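Local structure of crispr-associated protein Cas5, dvulg subtype (Xanthomonas oryzae pv. oryzae, 3VZI) at residues A[49-54]-A[135-140]; A[40-45]-A[139-144]. The protein probably cleaves precursor CRISPR RNA, as a Cas5d endoribonuclease of the microbial CRISPR immune system. One frame throughout, in Å; residues are numbered along the deposited sequence.

Contact 1. Residues A[49-54]-A[135-140]; sequences PAIRWV and GKHLDI
H137 packs against A50 and I51, and both nitrogens of its ring are hydrogen-bonded to neighbours: NE2 to OD2 of D132 and ND1 to NE2 of H46. The ring of H46 also meets that of H137, with the planes about 25° apart. These partners lie outside the two segments. What residues 49-54 add is apolar.

I51 comes over one face of the imidazole. Its CG2 methyl stands 3.7 Å above the H137 ring plane, offset toward the rim. The nearest ring atom to I51 CG2 is H137 CG, at 3.8 Å. This is a CH-pi contact, with the methyl 24° off the ring normal. With chi1 of I51 at 65°, CG2 is anti to the carbonyl carbon, and this branch is the one over the ring. A50 makes the second touch, at the far end of the imidazole. Its CB lies 3.9 Å from H137 NE2 and approaches obliquely.

The contact joins the start of strand 51-60 to helix 134-146. The order of strands in the main sheet is consistent with an RRM-like (ferredoxin-like) core, in which these would be the second core strand and second core helix. F122 of strand 114-124 touches both I51 and H137.

The two polar bonds to H137 restrict the rotation of its ring. The result is a buried imidazole with both nitrogens hydrogen-bonded outside the two segments, one face under the I51 methyl, and A50 CB near NE2.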
# COMPACT_ATOMS: atom_id res chain seq x y z
N PRO A 49 -13.49 -16.12 1.22
CA PRO A 49 -12.79 -17.10 0.37
C PRO A 49 -13.37 -17.18 -1.06
O PRO A 49 -12.61 -17.38 -2.01
CB PRO A 49 -12.98 -18.42 1.13
CG PRO A 49 -13.07 -18.01 2.57
CD PRO A 49 -13.77 -16.67 2.57
N ALA A 50 -14.70 -16.99 -1.20
CA ALA A 50 -15.41 -16.98 -2.50
C ALA A 50 -14.84 -16.03 -3.54
O ALA A 50 -15.17 -16.15 -4.74
CB ALA A 50 -16.86 -16.61 -2.28
N ILE A 51 -14.04 -15.06 -3.10
CA ILE A 51 -13.67 -13.99 -4.02
C ILE A 51 -12.19 -13.71 -3.99
O ILE A 51 -11.49 -14.01 -3.00
CB ILE A 51 -14.55 -12.69 -3.92
CG1 ILE A 51 -14.42 -11.98 -2.58
CG2 ILE A 51 -16.03 -12.98 -4.23
CD1 ILE A 51 -14.74 -10.51 -2.69
N ARG A 52 -11.71 -13.16 -5.11
CA ARG A 52 -10.31 -12.85 -5.31
C ARG A 52 -10.27 -11.46 -5.90
O ARG A 52 -10.70 -11.22 -7.02
CB ARG A 52 -9.66 -13.86 -6.26
CG ARG A 52 -8.15 -13.74 -6.36
CD ARG A 52 -7.57 -14.35 -7.63
NE ARG A 52 -6.12 -14.57 -7.45
CZ ARG A 52 -5.29 -15.10 -8.37
NH1 ARG A 52 -5.74 -15.46 -9.56
NH2 ARG A 52 -4.00 -15.26 -8.08
N TRP A 53 -9.75 -10.51 -5.13
CA TRP A 53 -9.56 -9.16 -5.64
C TRP A 53 -8.40 -9.09 -6.55
O TRP A 53 -7.30 -9.50 -6.19
CB TRP A 53 -9.31 -8.22 -4.49
CG TRP A 53 -10.59 -7.78 -3.88
CD1 TRP A 53 -11.09 -8.13 -2.66
CD2 TRP A 53 -11.59 -6.91 -4.48
NE1 TRP A 53 -12.29 -7.53 -2.44
CE2 TRP A 53 -12.65 -6.79 -3.50
CE3 TRP A 53 -11.71 -6.25 -5.69
CZ2 TRP A 53 -13.77 -6.03 -3.73
CZ3 TRP A 53 -12.84 -5.48 -5.91
CH2 TRP A 53 -13.85 -5.38 -4.96
N VAL A 54 -8.63 -8.56 -7.75
CA VAL A 54 -7.54 -8.31 -8.69
C VAL A 54 -7.44 -6.82 -8.98
O VAL A 54 -8.42 -6.23 -9.43
CB VAL A 54 -7.72 -9.12 -10.00
CG1 VAL A 54 -6.96 -8.50 -11.15
CG2 VAL A 54 -7.28 -10.56 -9.81
N GLY A 135 -22.94 -10.43 -8.07
CA GLY A 135 -23.95 -9.52 -7.53
C GLY A 135 -24.00 -9.33 -6.02
O GLY A 135 -23.98 -8.20 -5.53
N LYS A 136 -24.09 -10.43 -5.28
CA LYS A 136 -24.08 -10.38 -3.82
C LYS A 136 -22.82 -9.67 -3.33
O LYS A 136 -22.91 -8.66 -2.63
CB LYS A 136 -24.17 -11.80 -3.23
CG LYS A 136 -24.08 -11.88 -1.71
CD LYS A 136 -24.08 -13.34 -1.24
CE LYS A 136 -23.46 -13.52 0.15
NZ LYS A 136 -22.97 -14.91 0.37
N HIS A 137 -21.67 -10.17 -3.75
CA HIS A 137 -20.38 -9.72 -3.23
C HIS A 137 -19.96 -8.35 -3.65
O HIS A 137 -19.31 -7.62 -2.89
CB HIS A 137 -19.29 -10.74 -3.52
CG HIS A 137 -19.34 -11.94 -2.61
ND1 HIS A 137 -19.01 -11.87 -1.30
CD2 HIS A 137 -19.69 -13.26 -2.85
CE1 HIS A 137 -19.15 -13.07 -0.73
NE2 HIS A 137 -19.56 -13.93 -1.68
N LEU A 138 -20.34 -7.98 -4.87
CA LEU A 138 -20.15 -6.61 -5.36
C LEU A 138 -21.06 -5.65 -4.59
O LEU A 138 -20.72 -4.49 -4.36
CB LEU A 138 -20.42 -6.53 -6.86
CG LEU A 138 -20.49 -5.15 -7.52
CD1 LEU A 138 -19.13 -4.46 -7.40
CD2 LEU A 138 -20.94 -5.27 -8.97
N ASP A 139 -22.22 -6.11 -4.19
CA ASP A 139 -23.12 -5.19 -3.57
C ASP A 139 -22.77 -4.95 -2.10
O ASP A 139 -22.99 -3.85 -1.57
CB ASP A 139 -24.55 -5.65 -3.75
CG ASP A 139 -25.49 -4.80 -3.01
OD1 ASP A 139 -25.61 -3.59 -3.35
OD2 ASP A 139 -26.09 -5.34 -2.06
N ILE A 140 -22.19 -5.97 -1.45
CA ILE A 140 -21.70 -5.85 -0.08
C ILE A 140 -20.51 -4.86 -0.04
O ILE A 140 -20.41 -4.04 0.89
CB ILE A 140 -21.29 -7.22 0.48
CG1 ILE A 140 -22.53 -8.09 0.72
CG2 ILE A 140 -20.43 -7.07 1.74
CD1 ILE A 140 -22.17 -9.55 0.92

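Contact 2. Residues A[40-45]-A[139-144]; sequences GILEAI and DIFNRR
F141 meets I45 and L42 where two helices of what is consistent with an RRM-like core pack together, both touching strand 7-13. Helix 40-45 and helix 139-144 cross nearly at right angles (91°), with their axes 10.4 Å apart at closest approach.

F141 and I45 carry most of the contact. F141 CG is anti to the backbone N (chi1 174°), which swings the ring out from helix 139-144 to meet helix 40-45. I45 lies along one side of the ring: its CB is 3.9 Å from F141 CE1, and its CG2 is close to F141 CD1. L42 reaches the far end, with CD2 at 4.0 Å from F141 CZ. Both aliphatic chains run across the phenyl group at a slant. L9 of strand 7-13 touches L42 and I45, while V7 of the same strand touches F141.

I45 and R144 run past each other in opposite directions. The I45 CG2 methyl packs on R144 CB, 3.8 Å away. R144 CB thus extends the apolar patch. Farther along the R144 side chain, NE lies 3.2 Å from I45 O, but the angle is too poor for a hydrogen bond.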
# COMPACT_ATOMS: atom_id res chain seq x y z
N GLY A 40 -4.99 -5.25 -0.39
CA GLY A 40 -5.17 -5.43 1.05
C GLY A 40 -6.15 -4.42 1.59
O GLY A 40 -6.80 -4.68 2.60
N ILE A 41 -6.30 -3.28 0.92
CA ILE A 41 -7.32 -2.33 1.32
C ILE A 41 -8.72 -2.76 0.86
O ILE A 41 -9.69 -2.58 1.61
CB ILE A 41 -7.04 -0.93 0.74
CG1 ILE A 41 -5.72 -0.37 1.32
CG2 ILE A 41 -8.28 -0.03 0.87
CD1 ILE A 41 -5.27 0.91 0.65
N LEU A 42 -8.86 -3.29 -0.35
CA LEU A 42 -10.18 -3.76 -0.78
C LEU A 42 -10.66 -4.91 0.14
O LEU A 42 -11.84 -4.93 0.57
CB LEU A 42 -10.19 -4.15 -2.26
CG LEU A 42 -9.57 -3.16 -3.27
CD1 LEU A 42 -9.13 -3.84 -4.57
CD2 LEU A 42 -10.47 -1.99 -3.56
N GLU A 43 -9.75 -5.82 0.49
CA GLU A 43 -10.10 -6.95 1.35
C GLU A 43 -10.54 -6.47 2.75
O GLU A 43 -11.41 -7.12 3.38
CB GLU A 43 -8.95 -7.95 1.49
CG GLU A 43 -8.61 -8.65 0.19
CD GLU A 43 -7.44 -9.60 0.31
OE1 GLU A 43 -6.56 -9.39 1.16
OE2 GLU A 43 -7.40 -10.57 -0.46
N ALA A 44 -9.97 -5.34 3.22
CA ALA A 44 -10.35 -4.79 4.52
C ALA A 44 -11.80 -4.39 4.47
O ALA A 44 -12.54 -4.53 5.46
CB ALA A 44 -9.48 -3.60 4.90
N ILE A 45 -12.22 -3.88 3.31
CA ILE A 45 -13.60 -3.43 3.17
C ILE A 45 -14.52 -4.62 3.06
O ILE A 45 -15.56 -4.66 3.70
CB ILE A 45 -13.81 -2.46 2.02
CG1 ILE A 45 -12.90 -1.24 2.21
CG2 ILE A 45 -15.25 -2.04 1.97
CD1 ILE A 45 -13.15 -0.11 1.23
N ASP A 139 -22.22 -6.11 -4.19
CA ASP A 139 -23.12 -5.19 -3.57
C ASP A 139 -22.77 -4.95 -2.10
O ASP A 139 -22.99 -3.85 -1.57
CB ASP A 139 -24.55 -5.65 -3.75
CG ASP A 139 -25.49 -4.80 -3.01
OD1 ASP A 139 -25.61 -3.59 -3.35
OD2 ASP A 139 -26.09 -5.34 -2.06
N ILE A 140 -22.19 -5.97 -1.45
CA ILE A 140 -21.70 -5.85 -0.08
C ILE A 140 -20.51 -4.86 -0.04
O ILE A 140 -20.41 -4.04 0.89
CB ILE A 140 -21.29 -7.22 0.48
CG1 ILE A 140 -22.53 -8.09 0.72
CG2 ILE A 140 -20.43 -7.07 1.74
CD1 ILE A 140 -22.17 -9.55 0.92
N PHE A 141 -19.65 -4.95 -1.05
CA PHE A 141 -18.51 -4.08 -1.15
C PHE A 141 -18.96 -2.63 -1.30
O PHE A 141 -18.52 -1.78 -0.51
CB PHE A 141 -17.59 -4.47 -2.31
CG PHE A 141 -16.46 -3.48 -2.50
CD1 PHE A 141 -15.32 -3.54 -1.70
CD2 PHE A 141 -16.57 -2.44 -3.45
CE1 PHE A 141 -14.30 -2.61 -1.87
CE2 PHE A 141 -15.56 -1.50 -3.61
CZ PHE A 141 -14.41 -1.59 -2.83
N ASN A 142 -19.82 -2.36 -2.28
CA ASN A 142 -20.24 -1.00 -2.63
C ASN A 142 -21.01 -0.33 -1.49
O ASN A 142 -20.80 0.85 -1.16
CB ASN A 142 -21.12 -1.03 -3.86
CG ASN A 142 -20.37 -1.28 -5.14
OD1 ASN A 142 -19.18 -0.91 -5.29
ND2 ASN A 142 -21.05 -1.90 -6.10
N ARG A 143 -21.91 -1.10 -0.90
CA ARG A 143 -22.70 -0.67 0.25
C ARG A 143 -21.74 -0.26 1.36
O ARG A 143 -21.99 0.69 2.09
CB ARG A 143 -23.61 -1.81 0.68
CG ARG A 143 -24.63 -1.51 1.73
CD ARG A 143 -24.80 -2.73 2.64
NE ARG A 143 -25.24 -3.96 1.94
CZ ARG A 143 -24.99 -5.22 2.35
NH1 ARG A 143 -25.47 -6.23 1.63
NH2 ARG A 143 -24.27 -5.48 3.45
N ARG A 144 -20.62 -0.96 1.46
CA ARG A 144 -19.73 -0.76 2.60
C ARG A 144 -18.78 0.40 2.44
O ARG A 144 -18.55 1.16 3.39
CB ARG A 144 -18.92 -2.01 2.85
CG ARG A 144 -19.69 -3.10 3.51
CD ARG A 144 -18.73 -3.72 4.48
NE ARG A 144 -18.65 -5.14 4.29
CZ ARG A 144 -19.10 -6.00 5.18
NH1 ARG A 144 -19.00 -7.30 4.94
NH2 ARG A 144 -19.63 -5.52 6.31

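Contacts 1 and 2 overlap on helix 134-146, sharing D139 and I140, and have centres about 8 Å apart. Helix 35-45 and strand 51-60 are consecutive in the chain. W53, on the strand of contact 1, joins the two. Its CZ2 is 3.6 Å from F141 CD1, and its CE3 is 3.7 Å from L42 CD1. The W53 and F141 planes meet at about 55°. H46, in the loop between helix and strand, is the partner of H137 in contact 1; its carbonyl O also accepts a hydrogen bond from W53 NE1, and I140 and R144 touch it. A polar imidazole pair thus borders the apolar helix-on-sheet core.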